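Local structure of osmolarity sensor protein EnvZ (5XGA) at residues Asn3-Phe13 with Val112-His120; Asn14-Met25 with Leu75-Leu83. The protein is a membrane-bound histidine kinase that responds to medium osmolarity, represented here by its periplasmic domain. One frame throughout, in Å; residues are numbered along the deposited sequence.

Contact 1 (Asn3-Phe13 with Val112-His120). With CPS (3-[(3-cholamidopropyl)dimethylammonio]-1-propanesulfonate), chain B.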
loop_
_atom_site.group_PDB
_atom_site.type_symbol
_atom_site.label_atom_id
_atom_site.label_comp_id
_atom_site.label_asym_id
_atom_site.label_seq_id
_atom_site.Cartn_x
_atom_site.Cartn_y
_atom_site.Cartn_z
ATOM N N ASN A 3 -21.928 7.659 2.175
ATOM C CA ASN A 3 -21.797 9.009 1.641
ATOM C C ASN A 3 -20.415 9.213 1.016
ATOM O O ASN A 3 -19.409 9.330 1.723
ATOM C CB ASN A 3 -22.052 10.054 2.738
ATOM C CG ASN A 3 -22.511 11.401 2.181
ATOM O OD1 ASN A 3 -21.697 12.221 1.751
ATOM N ND2 ASN A 3 -23.819 11.636 2.196
ATOM N N PHE A 4 -20.384 9.237 -0.315
ATOM C CA PHE A 4 -19.157 9.440 -1.083
ATOM C C PHE A 4 -18.460 10.732 -0.664
ATOM O O PHE A 4 -19.099 11.683 -0.202
ATOM C CB PHE A 4 -19.483 9.442 -2.586
ATOM C CG PHE A 4 -18.422 10.067 -3.455
ATOM C CD1 PHE A 4 -17.286 9.357 -3.812
ATOM C CD2 PHE A 4 -18.578 11.360 -3.935
ATOM C CE1 PHE A 4 -16.313 9.935 -4.621
ATOM C CE2 PHE A 4 -17.615 11.944 -4.738
ATOM C CZ PHE A 4 -16.478 11.231 -5.083
ATOM N N ALA A 5 -17.143 10.754 -0.797
ATOM C CA ALA A 5 -16.388 11.941 -0.446
ATOM C C ALA A 5 -15.300 12.213 -1.488
ATOM O O ALA A 5 -15.200 13.327 -2.001
ATOM C CB ALA A 5 -15.787 11.798 0.939
ATOM N N ILE A 6 -14.502 11.199 -1.815
ATOM C CA ILE A 6 -13.411 11.387 -2.772
ATOM C C ILE A 6 -13.159 10.166 -3.653
ATOM O O ILE A 6 -13.124 9.036 -3.164
ATOM C CB ILE A 6 -12.086 11.725 -2.051
ATOM C CG1 ILE A 6 -12.282 12.831 -1.024
ATOM C CG2 ILE A 6 -10.995 12.104 -3.057
ATOM C CD1 ILE A 6 -11.000 13.236 -0.330
ATOM N N LEU A 7 -12.977 10.398 -4.951
ATOM C CA LEU A 7 -12.387 9.379 -5.832
ATOM C C LEU A 7 -10.963 9.825 -6.136
ATOM O O LEU A 7 -10.742 10.721 -6.951
ATOM C CB LEU A 7 -13.182 9.201 -7.121
ATOM C CG LEU A 7 -12.696 8.064 -8.038
ATOM C CD1 LEU A 7 -13.011 6.681 -7.443
ATOM C CD2 LEU A 7 -13.284 8.184 -9.450
ATOM N N PRO A 8 -9.987 9.226 -5.453
ATOM C CA PRO A 8 -8.640 9.792 -5.523
ATOM C C PRO A 8 -7.921 9.397 -6.790
ATOM O O PRO A 8 -8.167 8.311 -7.328
ATOM C CB PRO A 8 -7.948 9.185 -4.303
ATOM C CG PRO A 8 -8.583 7.816 -4.208
ATOM C CD PRO A 8 -10.051 8.063 -4.554
ATOM N N SER A 9 -7.025 10.273 -7.247
ATOM C CA SER A 9 -6.092 9.937 -8.303
ATOM C C SER A 9 -5.214 8.790 -7.842
ATOM O O SER A 9 -5.114 8.510 -6.649
ATOM C CB SER A 9 -5.210 11.139 -8.669
ATOM O OG SER A 9 -4.372 11.478 -7.571
ATOM N N LEU A 10 -4.566 8.137 -8.793
ATOM C CA LEU A 10 -3.591 7.115 -8.464
ATOM C C LEU A 10 -2.485 7.703 -7.588
ATOM O O LEU A 10 -2.035 7.072 -6.632
ATOM C CB LEU A 10 -3.010 6.521 -9.749
ATOM C CG LEU A 10 -2.145 5.288 -9.541
ATOM C CD1 LEU A 10 -2.979 4.157 -8.958
ATOM C CD2 LEU A 10 -1.515 4.886 -10.873
ATOM N N GLN A 11 -2.064 8.924 -7.904
ATOM C CA GLN A 11 -0.987 9.570 -7.156
ATOM C C GLN A 11 -1.399 9.863 -5.717
ATOM O O GLN A 11 -0.632 9.653 -4.778
ATOM C CB GLN A 11 -0.558 10.863 -7.851
ATOM C CG GLN A 11 -0.090 10.673 -9.300
ATOM C CD GLN A 11 -1.227 10.764 -10.325
ATOM O OE1 GLN A 11 -2.354 10.340 -10.066
ATOM N NE2 GLN A 11 -0.924 11.322 -11.500
ATOM N N GLN A 12 -2.618 10.365 -5.538
ATOM C CA GLN A 12 -3.127 10.621 -4.192
ATOM C C GLN A 12 -3.331 9.320 -3.416
ATOM O O GLN A 12 -3.084 9.255 -2.204
ATOM C CB GLN A 12 -4.446 11.381 -4.274
ATOM C CG GLN A 12 -5.001 11.788 -2.948
ATOM C CD GLN A 12 -6.215 12.655 -3.131
ATOM O OE1 GLN A 12 -6.916 12.537 -4.142
ATOM N NE2 GLN A 12 -6.466 13.549 -2.177
ATOM N N PHE A 13 -3.808 8.290 -4.117
ATOM C CA PHE A 13 -4.050 7.000 -3.485
ATOM C C PHE A 13 -2.751 6.398 -2.977
ATOM O O PHE A 13 -2.704 5.860 -1.876
ATOM C CB PHE A 13 -4.723 6.035 -4.445
ATOM C CG PHE A 13 -5.020 4.698 -3.835
ATOM C CD1 PHE A 13 -6.044 4.552 -2.919
ATOM C CD2 PHE A 13 -4.283 3.586 -4.187
ATOM C CE1 PHE A 13 -6.323 3.315 -2.366
ATOM C CE2 PHE A 13 -4.558 2.347 -3.634
ATOM C CZ PHE A 13 -5.575 2.214 -2.728
ATOM N N VAL A 112 1.198 -7.570 -1.849
ATOM C CA VAL A 112 0.052 -6.898 -1.239
ATOM C C VAL A 112 -0.831 -6.328 -2.342
ATOM O O VAL A 112 -0.367 -5.522 -3.153
ATOM C CB VAL A 112 0.513 -5.772 -0.280
ATOM C CG1 VAL A 112 -0.647 -4.919 0.162
ATOM C CG2 VAL A 112 1.243 -6.368 0.931
ATOM N N ARG A 113 -2.090 -6.764 -2.388
ATOM C CA ARG A 113 -3.017 -6.283 -3.407
ATOM C C ARG A 113 -4.013 -5.314 -2.805
ATOM O O ARG A 113 -4.735 -5.665 -1.875
ATOM C CB ARG A 113 -3.775 -7.436 -4.064
ATOM C CG ARG A 113 -4.728 -6.956 -5.165
ATOM C CD ARG A 113 -5.722 -8.042 -5.538
ATOM N NE ARG A 113 -6.586 -7.611 -6.636
ATOM C CZ ARG A 113 -7.780 -7.043 -6.475
ATOM N NH1 ARG A 113 -8.271 -6.839 -5.262
ATOM N NH2 ARG A 113 -8.490 -6.685 -7.541
ATOM N N VAL A 114 -4.052 -4.098 -3.343
ATOM C CA VAL A 114 -4.940 -3.055 -2.830
ATOM C C VAL A 114 -5.634 -2.331 -3.977
ATOM O O VAL A 114 -4.999 -1.587 -4.722
ATOM C CB VAL A 114 -4.171 -2.016 -1.972
ATOM C CG1 VAL A 114 -5.136 -1.125 -1.214
ATOM C CG2 VAL A 114 -3.264 -2.713 -0.989
ATOM N N PRO A 115 -6.942 -2.556 -4.129
ATOM C CA PRO A 115 -7.748 -1.820 -5.110
ATOM C C PRO A 115 -7.907 -0.359 -4.729
ATOM O O PRO A 115 -8.118 -0.047 -3.550
ATOM C CB PRO A 115 -9.104 -2.536 -5.061
ATOM C CG PRO A 115 -9.184 -3.042 -3.665
ATOM C CD PRO A 115 -7.762 -3.488 -3.337
ATOM N N LEU A 116 -7.796 0.528 -5.714
ATOM C CA LEU A 116 -8.120 1.936 -5.508
ATOM C C LEU A 116 -9.638 2.070 -5.388
ATOM O O LEU A 116 -10.371 1.632 -6.272
ATOM C CB LEU A 116 -7.579 2.798 -6.660
ATOM C CG LEU A 116 -7.679 4.327 -6.538
ATOM C CD1 LEU A 116 -6.643 4.983 -7.427
ATOM C CD2 LEU A 116 -9.066 4.826 -6.905
ATOM N N THR A 117 -10.117 2.658 -4.297
ATOM C CA THR A 117 -11.559 2.778 -4.102
ATOM C C THR A 117 -11.970 4.176 -3.683
ATOM O O THR A 117 -11.132 5.000 -3.328
ATOM C CB THR A 117 -12.073 1.793 -3.034
ATOM O OG1 THR A 117 -11.507 2.139 -1.767
ATOM C CG2 THR A 117 -11.674 0.370 -3.380
ATOM N N GLU A 118 -13.273 4.435 -3.735
ATOM C CA GLU A 118 -13.829 5.648 -3.165
ATOM C C GLU A 118 -13.415 5.797 -1.714
ATOM O O GLU A 118 -13.251 4.813 -0.994
ATOM C CB GLU A 118 -15.359 5.650 -3.248
ATOM C CG GLU A 118 -15.931 5.898 -4.623
ATOM C CD GLU A 118 -17.428 6.106 -4.575
ATOM O OE1 GLU A 118 -17.952 6.365 -3.466
ATOM O OE2 GLU A 118 -18.076 6.008 -5.639
ATOM N N ILE A 119 -13.241 7.042 -1.300
ATOM C CA ILE A 119 -13.103 7.382 0.100
ATOM C C ILE A 119 -14.432 7.946 0.595
ATOM O O ILE A 119 -15.091 8.708 -0.119
ATOM C CB ILE A 119 -11.994 8.392 0.312
ATOM C CG1 ILE A 119 -10.652 7.772 -0.098
ATOM C CG2 ILE A 119 -11.985 8.862 1.754
ATOM C CD1 ILE A 119 -9.530 8.770 -0.152
ATOM N N HIS A 120 -14.832 7.565 1.806
ATOM C CA HIS A 120 -16.147 7.949 2.322
ATOM C C HIS A 120 -16.059 8.859 3.545
ATOM O O HIS A 120 -16.992 9.613 3.835
ATOM C CB HIS A 120 -16.962 6.699 2.657
ATOM C CG HIS A 120 -17.077 5.732 1.521
ATOM N ND1 HIS A 120 -17.783 6.014 0.369
ATOM C CD2 HIS A 120 -16.577 4.484 1.359
ATOM C CE1 HIS A 120 -17.712 4.982 -0.453
ATOM N NE2 HIS A 120 -16.984 4.041 0.123
HETATM C C1 CPS B . 2.992 -4.648 5.036
HETATM C C2 CPS B . 2.415 -5.912 5.628
HETATM C C3 CPS B . 3.326 -5.267 7.919
HETATM C C4 CPS B . 4.054 -5.717 9.163
HETATM C C5 CPS B . 3.441 -6.949 9.742
HETATM C C6 CPS B . 3.392 -7.994 8.660
HETATM C C7 CPS B . 2.982 -9.272 9.327
HETATM C C8 CPS B . 3.683 -9.147 10.661
HETATM C C9 CPS B . 4.257 -7.733 10.750
HETATM C C10 CPS B . 2.081 -6.553 10.302
HETATM C C11 CPS B . 1.022 -5.573 6.105
HETATM C C12 CPS B . 4.338 -4.882 4.377
HETATM C C13 CPS B . 4.192 -5.901 3.276
HETATM C C14 CPS B . 3.729 -7.210 3.896
HETATM C C15 CPS B . 2.393 -7.018 4.570
HETATM C C16 CPS B . 1.882 -8.346 5.104
HETATM C C17 CPS B . 2.548 -8.758 6.415
HETATM C C18 CPS B . 2.577 -7.605 7.441
HETATM C C19 CPS B . 3.196 -6.355 6.861
HETATM C C20 CPS B . 4.329 -7.235 12.210
HETATM C C21 CPS B . 4.661 -5.752 12.395
HETATM C C22 CPS B . 5.270 -8.095 13.048
HETATM C C23 CPS B . 5.218 -7.912 14.555
HETATM C C24 CPS B . 5.618 -9.208 15.249
HETATM C C25 CPS B . 4.923 -11.140 16.614
HETATM C C26 CPS B . 3.673 -11.794 17.233
HETATM C C27 CPS B . 3.913 -13.167 17.888
HETATM C C28 CPS B . 2.670 -12.797 19.889
HETATM C C29 CPS B . 1.531 -13.515 17.932
HETATM C C30 CPS B . 2.976 -15.083 18.976
HETATM N N1 CPS B . 4.666 -9.876 15.906
HETATM N N2 CPS B . 2.774 -13.646 18.698
HETATM O O1 CPS B . 6.768 -9.629 15.228
HETATM O O2 CPS B . 5.429 -6.004 2.571
HETATM O O3 CPS B . 3.835 -9.320 6.159
HETATM O O4 CPS B . 5.375 -6.020 8.797
#
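Ala5 and Ile6 both face Ile119 in a classic beta bulge, by which the N-terminal tail pairs antiparallel with the segment following strand 110-115. Ile119 N donates to Ile6 O at 2.7 Å, almost straight (179° at the hydrogen) and in the carbonyl plane. The carbonyl of Ile119 takes two donors: Ile6 N at 3.1 Å, tilted from the carbonyl plane, and Ala5 N through a weak, bent bond. Beside the bulge the Glu118 carboxylate stands steeply to the Phe4 ring, the planes 74° apart, with OE1 at the ring edge, 3.1 Å from CD1. Further inward, Leu116 packs between Pro8 and the first turn of helix 10-24. Its CD2 lies 4.1 Å from Pro8 CG, while CD1 meets Phe13 CB and Leu10 CD1. Leu116 CA sits over one face of the Phe13 ring, 3.9 Å from the centroid in a CH-pi contact, and Val114 CG1 approaches the edge, 3.7 Å from CZ. Phe13 CG is anti to its own backbone N (chi1 -179°), which carries the ring over the strand end, where Val100 of strand 99-104 also touches it. Two bonds shape that first turn: Phe13 N reaches Ser9 O, and Ser9, the N-cap, accepts Gln12 N on OG at 2.9 Å.

Contact 2 (Asn14-Met25 with Leu75-Leu83); sequences NKVLAYEVRMLM and LSHQMAQQL. With CPS (3-[(3-cholamidopropyl)dimethylammonio]-1-propanesulfonate), chain B.
Met79 and Leu83 reach from helix 73-83 onto one side of helix 10-24, with Ala18 between them. The small Ala18 allows a close approach: Met79 SD is 3.6 Å from Ala18 CB, and the CA atoms of this pair are 5.5 Å apart. Bends at chi2 and chi3 fold the Met79 chain so that CE turns back to Leu17 CD2, at 3.8 Å, and to the Asn14 amide. One turn on, Leu83 CD2 packs against Val21 CG1 and lies 3.3 Å from Ala18 O, while the Met25 side chain crosses that of Leu83 at about a right angle, CE touching CD2. Val100, Leu102 and Thr104 of strand 99-104 touch this apolar layer from the sheet. Outward, the extended Arg22 chain passes the end of helix 73-83, its CD 3.2 Å from Gln82 O. At the other end, Gln78 NE2 donates to a lone pair of Asn14 OD1 at 2.9 Å, the two amide planes 25° apart; its OE1 accepts Lys15 NZ from above the carbonyl plane. Asn14 ND2, buried against Met79 CE, has no hydrogen-bond partner in the model. With axes 8.9 Å apart and crossing at -29°, this is a near-parallel helix pair packed on one face of a five-stranded antiparallel sheet, reminiscent of PAS-like domains.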
loop_
_atom_site.group_PDB
_atom_site.type_symbol
_atom_site.label_atom_id
_atom_site.label_comp_id
_atom_site.label_asym_id
_atom_site.label_seq_id
_atom_site.Cartn_x
_atom_site.Cartn_y
_atom_site.Cartn_z
ATOM N N ASN A 14 -1.698 6.487 -3.790
ATOM C CA ASN A 14 -0.380 6.009 -3.372
ATOM C C ASN A 14 0.106 6.712 -2.102
ATOM O O ASN A 14 0.718 6.087 -1.217
ATOM C CB ASN A 14 0.632 6.203 -4.512
ATOM C CG ASN A 14 1.882 5.374 -4.330
ATOM O OD1 ASN A 14 2.994 5.909 -4.160
ATOM N ND2 ASN A 14 1.716 4.056 -4.373
ATOM N N LYS A 15 -0.146 8.016 -2.011
ATOM C CA LYS A 15 0.277 8.771 -0.829
ATOM C C LYS A 15 -0.464 8.277 0.398
ATOM O O LYS A 15 0.118 8.090 1.472
ATOM C CB LYS A 15 0.027 10.270 -0.997
ATOM C CG LYS A 15 0.831 10.940 -2.092
ATOM C CD LYS A 15 0.689 12.463 -2.019
ATOM C CE LYS A 15 1.755 13.056 -1.109
ATOM N NZ LYS A 15 3.128 12.666 -1.572
ATOM N N VAL A 16 -1.767 8.087 0.229
ATOM C CA VAL A 16 -2.625 7.596 1.299
ATOM C C VAL A 16 -2.201 6.204 1.741
ATOM O O VAL A 16 -1.981 5.943 2.926
ATOM C CB VAL A 16 -4.088 7.560 0.847
ATOM C CG1 VAL A 16 -4.904 6.693 1.793
ATOM C CG2 VAL A 16 -4.634 8.981 0.758
ATOM N N LEU A 17 -2.078 5.316 0.767
ATOM C CA LEU A 17 -1.647 3.951 1.014
ATOM C C LEU A 17 -0.318 3.886 1.775
ATOM O O LEU A 17 -0.162 3.107 2.720
ATOM C CB LEU A 17 -1.522 3.223 -0.317
ATOM C CG LEU A 17 -1.069 1.780 -0.292
ATOM C CD1 LEU A 17 -2.066 0.947 0.468
ATOM C CD2 LEU A 17 -0.920 1.293 -1.730
ATOM N N ALA A 18 0.639 4.697 1.352
ATOM C CA ALA A 18 1.973 4.686 1.959
ATOM C C ALA A 18 1.915 5.036 3.439
ATOM O O ALA A 18 2.512 4.358 4.281
ATOM C CB ALA A 18 2.892 5.648 1.224
ATOM N N TYR A 19 1.200 6.109 3.749
ATOM C CA TYR A 19 1.045 6.551 5.128
ATOM C C TYR A 19 0.386 5.494 5.992
ATOM O O TYR A 19 0.853 5.206 7.093
ATOM C CB TYR A 19 0.235 7.839 5.209
ATOM C CG TYR A 19 0.340 8.428 6.592
ATOM C CD1 TYR A 19 1.583 8.751 7.123
ATOM C CD2 TYR A 19 -0.784 8.621 7.388
ATOM C CE1 TYR A 19 1.710 9.275 8.402
ATOM C CE2 TYR A 19 -0.667 9.150 8.673
ATOM C CZ TYR A 19 0.586 9.468 9.172
ATOM O OH TYR A 19 0.728 9.987 10.440
ATOM N N GLU A 20 -0.693 4.899 5.492
ATOM C CA GLU A 20 -1.413 3.884 6.252
ATOM C C GLU A 20 -0.613 2.592 6.378
ATOM O O GLU A 20 -0.595 1.987 7.439
ATOM C CB GLU A 20 -2.790 3.608 5.612
ATOM C CG GLU A 20 -3.628 4.868 5.476
ATOM C CD GLU A 20 -5.120 4.601 5.313
ATOM O OE1 GLU A 20 -5.536 3.425 5.358
ATOM O OE2 GLU A 20 -5.881 5.576 5.155
ATOM N N VAL A 21 0.050 2.158 5.306
ATOM C CA VAL A 21 0.894 0.972 5.417
ATOM C C VAL A 21 2.041 1.202 6.403
ATOM O O VAL A 21 2.455 0.285 7.118
ATOM C CB VAL A 21 1.459 0.558 4.073
ATOM C CG1 VAL A 21 2.554 -0.488 4.266
ATOM C CG2 VAL A 21 0.333 0.010 3.207
ATOM N N ARG A 22 2.539 2.428 6.446
ATOM C CA ARG A 22 3.595 2.771 7.393
ATOM C C ARG A 22 3.104 2.511 8.824
ATOM O O ARG A 22 3.829 1.978 9.664
ATOM C CB ARG A 22 4.011 4.230 7.208
ATOM C CG ARG A 22 5.260 4.603 7.965
ATOM C CD ARG A 22 5.610 6.056 7.753
ATOM N NE ARG A 22 6.486 6.525 8.823
ATOM C CZ ARG A 22 6.644 7.804 9.146
ATOM N NH1 ARG A 22 5.993 8.744 8.474
ATOM N NH2 ARG A 22 7.454 8.139 10.143
ATOM N N MET A 23 1.847 2.857 9.084
ATOM C CA MET A 23 1.240 2.612 10.387
ATOM C C MET A 23 0.960 1.128 10.617
ATOM O O MET A 23 1.101 0.641 11.735
ATOM C CB MET A 23 -0.056 3.424 10.535
ATOM C CG MET A 23 0.131 4.853 11.043
ATOM S SD MET A 23 -1.435 5.783 11.041
ATOM C CE MET A 23 -1.639 6.057 9.287
ATOM N N LEU A 24 0.567 0.405 9.564
ATOM C CA LEU A 24 0.394 -1.038 9.671
ATOM C C LEU A 24 1.647 -1.676 10.194
ATOM O O LEU A 24 1.609 -2.667 10.927
ATOM C CB LEU A 24 0.077 -1.661 8.323
ATOM C CG LEU A 24 -1.382 -1.766 7.959
ATOM C CD1 LEU A 24 -1.441 -2.501 6.641
ATOM C CD2 LEU A 24 -2.117 -2.508 9.088
ATOM N N MET A 25 2.765 -1.090 9.787
ATOM C CA MET A 25 4.067 -1.713 9.946
ATOM C C MET A 25 4.655 -1.610 11.335
ATOM O O MET A 25 5.639 -2.282 11.632
ATOM C CB MET A 25 5.045 -1.100 8.945
ATOM C CG MET A 25 4.922 -1.696 7.568
ATOM S SD MET A 25 6.146 -1.027 6.421
ATOM C CE MET A 25 6.378 0.594 7.110
ATOM N N LEU A 75 6.059 6.106 -8.206
ATOM C CA LEU A 75 5.254 5.576 -7.104
ATOM C C LEU A 75 6.086 4.659 -6.205
ATOM O O LEU A 75 5.945 4.684 -4.980
ATOM C CB LEU A 75 4.039 4.816 -7.631
ATOM C CG LEU A 75 3.008 5.568 -8.487
ATOM C CD1 LEU A 75 1.838 4.654 -8.764
ATOM C CD2 LEU A 75 2.536 6.870 -7.824
ATOM N N SER A 76 6.937 3.834 -6.815
ATOM C CA SER A 76 7.767 2.919 -6.033
ATOM C C SER A 76 8.739 3.682 -5.125
ATOM O O SER A 76 8.937 3.314 -3.971
ATOM C CB SER A 76 8.538 1.965 -6.958
ATOM O OG SER A 76 7.652 1.211 -7.780
ATOM N N HIS A 77 9.368 4.728 -5.646
ATOM C CA HIS A 77 10.293 5.513 -4.824
ATOM C C HIS A 77 9.540 6.282 -3.735
ATOM O O HIS A 77 9.973 6.341 -2.577
ATOM C CB HIS A 77 11.092 6.482 -5.684
ATOM C CG HIS A 77 12.305 5.874 -6.301
ATOM N ND1 HIS A 77 13.529 5.843 -5.663
ATOM C CD2 HIS A 77 12.488 5.263 -7.495
ATOM C CE1 HIS A 77 14.413 5.245 -6.440
ATOM N NE2 HIS A 77 13.806 4.880 -7.556
ATOM N N GLN A 78 8.407 6.864 -4.121
ATOM C CA GLN A 78 7.571 7.603 -3.183
ATOM C C GLN A 78 7.135 6.674 -2.049
ATOM O O GLN A 78 7.178 7.042 -0.884
ATOM C CB GLN A 78 6.354 8.209 -3.897
ATOM C CG GLN A 78 5.424 9.002 -2.965
ATOM C CD GLN A 78 4.217 9.620 -3.675
ATOM O OE1 GLN A 78 4.014 10.837 -3.631
ATOM N NE2 GLN A 78 3.407 8.781 -4.315
ATOM N N MET A 79 6.732 5.460 -2.396
ATOM C CA MET A 79 6.357 4.466 -1.398
ATOM C C MET A 79 7.581 4.057 -0.573
ATOM O O MET A 79 7.522 4.024 0.654
ATOM C CB MET A 79 5.727 3.244 -2.077
ATOM C CG MET A 79 5.366 2.100 -1.126
ATOM S SD MET A 79 3.904 2.448 -0.113
ATOM C CE MET A 79 2.636 2.653 -1.386
ATOM N N ALA A 80 8.692 3.774 -1.244
ATOM C CA ALA A 80 9.916 3.354 -0.536
ATOM C C ALA A 80 10.341 4.377 0.518
ATOM O O ALA A 80 10.711 4.021 1.644
ATOM C CB ALA A 80 11.062 3.124 -1.527
ATOM N N GLN A 81 10.299 5.646 0.139
ATOM C CA GLN A 81 10.689 6.728 1.040
ATOM C C GLN A 81 9.796 6.813 2.273
ATOM O O GLN A 81 10.278 7.097 3.361
ATOM C CB GLN A 81 10.669 8.064 0.301
ATOM C CG GLN A 81 11.868 8.940 0.589
ATOM C CD GLN A 81 12.318 9.703 -0.637
ATOM O OE1 GLN A 81 11.551 9.881 -1.588
ATOM N NE2 GLN A 81 13.572 10.148 -0.633
ATOM N N GLN A 82 8.497 6.580 2.110
ATOM C CA GLN A 82 7.570 6.666 3.236
ATOM C C GLN A 82 7.662 5.444 4.129
ATOM O O GLN A 82 7.600 5.549 5.352
ATOM C CB GLN A 82 6.128 6.831 2.747
ATOM C CG GLN A 82 5.808 8.201 2.208
ATOM C CD GLN A 82 5.920 9.279 3.266
ATOM O OE1 GLN A 82 5.231 9.246 4.294
ATOM N NE2 GLN A 82 6.798 10.245 3.018
ATOM N N LEU A 83 7.792 4.272 3.522
ATOM C CA LEU A 83 7.865 3.038 4.304
ATOM C C LEU A 83 9.245 2.848 4.892
ATOM O O LEU A 83 9.424 2.059 5.821
ATOM C CB LEU A 83 7.508 1.814 3.455
ATOM C CG LEU A 83 6.115 1.817 2.814
ATOM C CD1 LEU A 83 5.773 0.429 2.283
ATOM C CD2 LEU A 83 5.053 2.307 3.798
HETATM C C1 CPS B . 2.992 -4.648 5.036
HETATM C C2 CPS B . 2.415 -5.912 5.628
HETATM C C3 CPS B . 3.326 -5.267 7.919
HETATM C C4 CPS B . 4.054 -5.717 9.163
HETATM C C5 CPS B . 3.441 -6.949 9.742
HETATM C C6 CPS B . 3.392 -7.994 8.660
HETATM C C7 CPS B . 2.982 -9.272 9.327
HETATM C C8 CPS B . 3.683 -9.147 10.661
HETATM C C9 CPS B . 4.257 -7.733 10.750
HETATM C C10 CPS B . 2.081 -6.553 10.302
HETATM C C11 CPS B . 1.022 -5.573 6.105
HETATM C C12 CPS B . 4.338 -4.882 4.377
HETATM C C13 CPS B . 4.192 -5.901 3.276
HETATM C C14 CPS B . 3.729 -7.210 3.896
HETATM C C15 CPS B . 2.393 -7.018 4.570
HETATM C C16 CPS B . 1.882 -8.346 5.104
HETATM C C17 CPS B . 2.548 -8.758 6.415
HETATM C C18 CPS B . 2.577 -7.605 7.441
HETATM C C19 CPS B . 3.196 -6.355 6.861
HETATM C C20 CPS B . 4.329 -7.235 12.210
HETATM C C21 CPS B . 4.661 -5.752 12.395
HETATM C C22 CPS B . 5.270 -8.095 13.048
HETATM C C23 CPS B . 5.218 -7.912 14.555
HETATM C C24 CPS B . 5.618 -9.208 15.249
HETATM C C25 CPS B . 4.923 -11.140 16.614
HETATM C C26 CPS B . 3.673 -11.794 17.233
HETATM C C27 CPS B . 3.913 -13.167 17.888
HETATM C C28 CPS B . 2.670 -12.797 19.889
HETATM C C29 CPS B . 1.531 -13.515 17.932
HETATM C C30 CPS B . 2.976 -15.083 18.976
HETATM N N1 CPS B . 4.666 -9.876 15.906
HETATM N N2 CPS B . 2.774 -13.646 18.698
HETATM O O1 CPS B . 6.768 -9.629 15.228
HETATM O O2 CPS B . 5.429 -6.004 2.571
HETATM O O3 CPS B . 3.835 -9.320 6.159
HETATM O O4 CPS B . 5.375 -6.020 8.797
#

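Overall arrangement
Helix 10-24 is common to both contacts, whose centres are 14 Å apart: contact 1 uses its first turn and contact 2 the remainder. Contact 1 joins the two ends of the modelled chain, and the helix pair of contact 2 forms within the span between them. They also meet directly, Leu10 CD2 lying 4.0 Å from Leu75 CD1, and Val114 CG1 4.1 Å from Leu17 CD1. Each supplies residues to one CHAPS pocket: Val112 CG2 comes within 3.8 Å of detergent atom C13, and Met25 O within 3.7 Å of C21. This detergent molecule lies at the end of helix 10-24 away from the bulge, where the side-chain hydroxyls of Thr104 and Ser107 hydrogen-bond it.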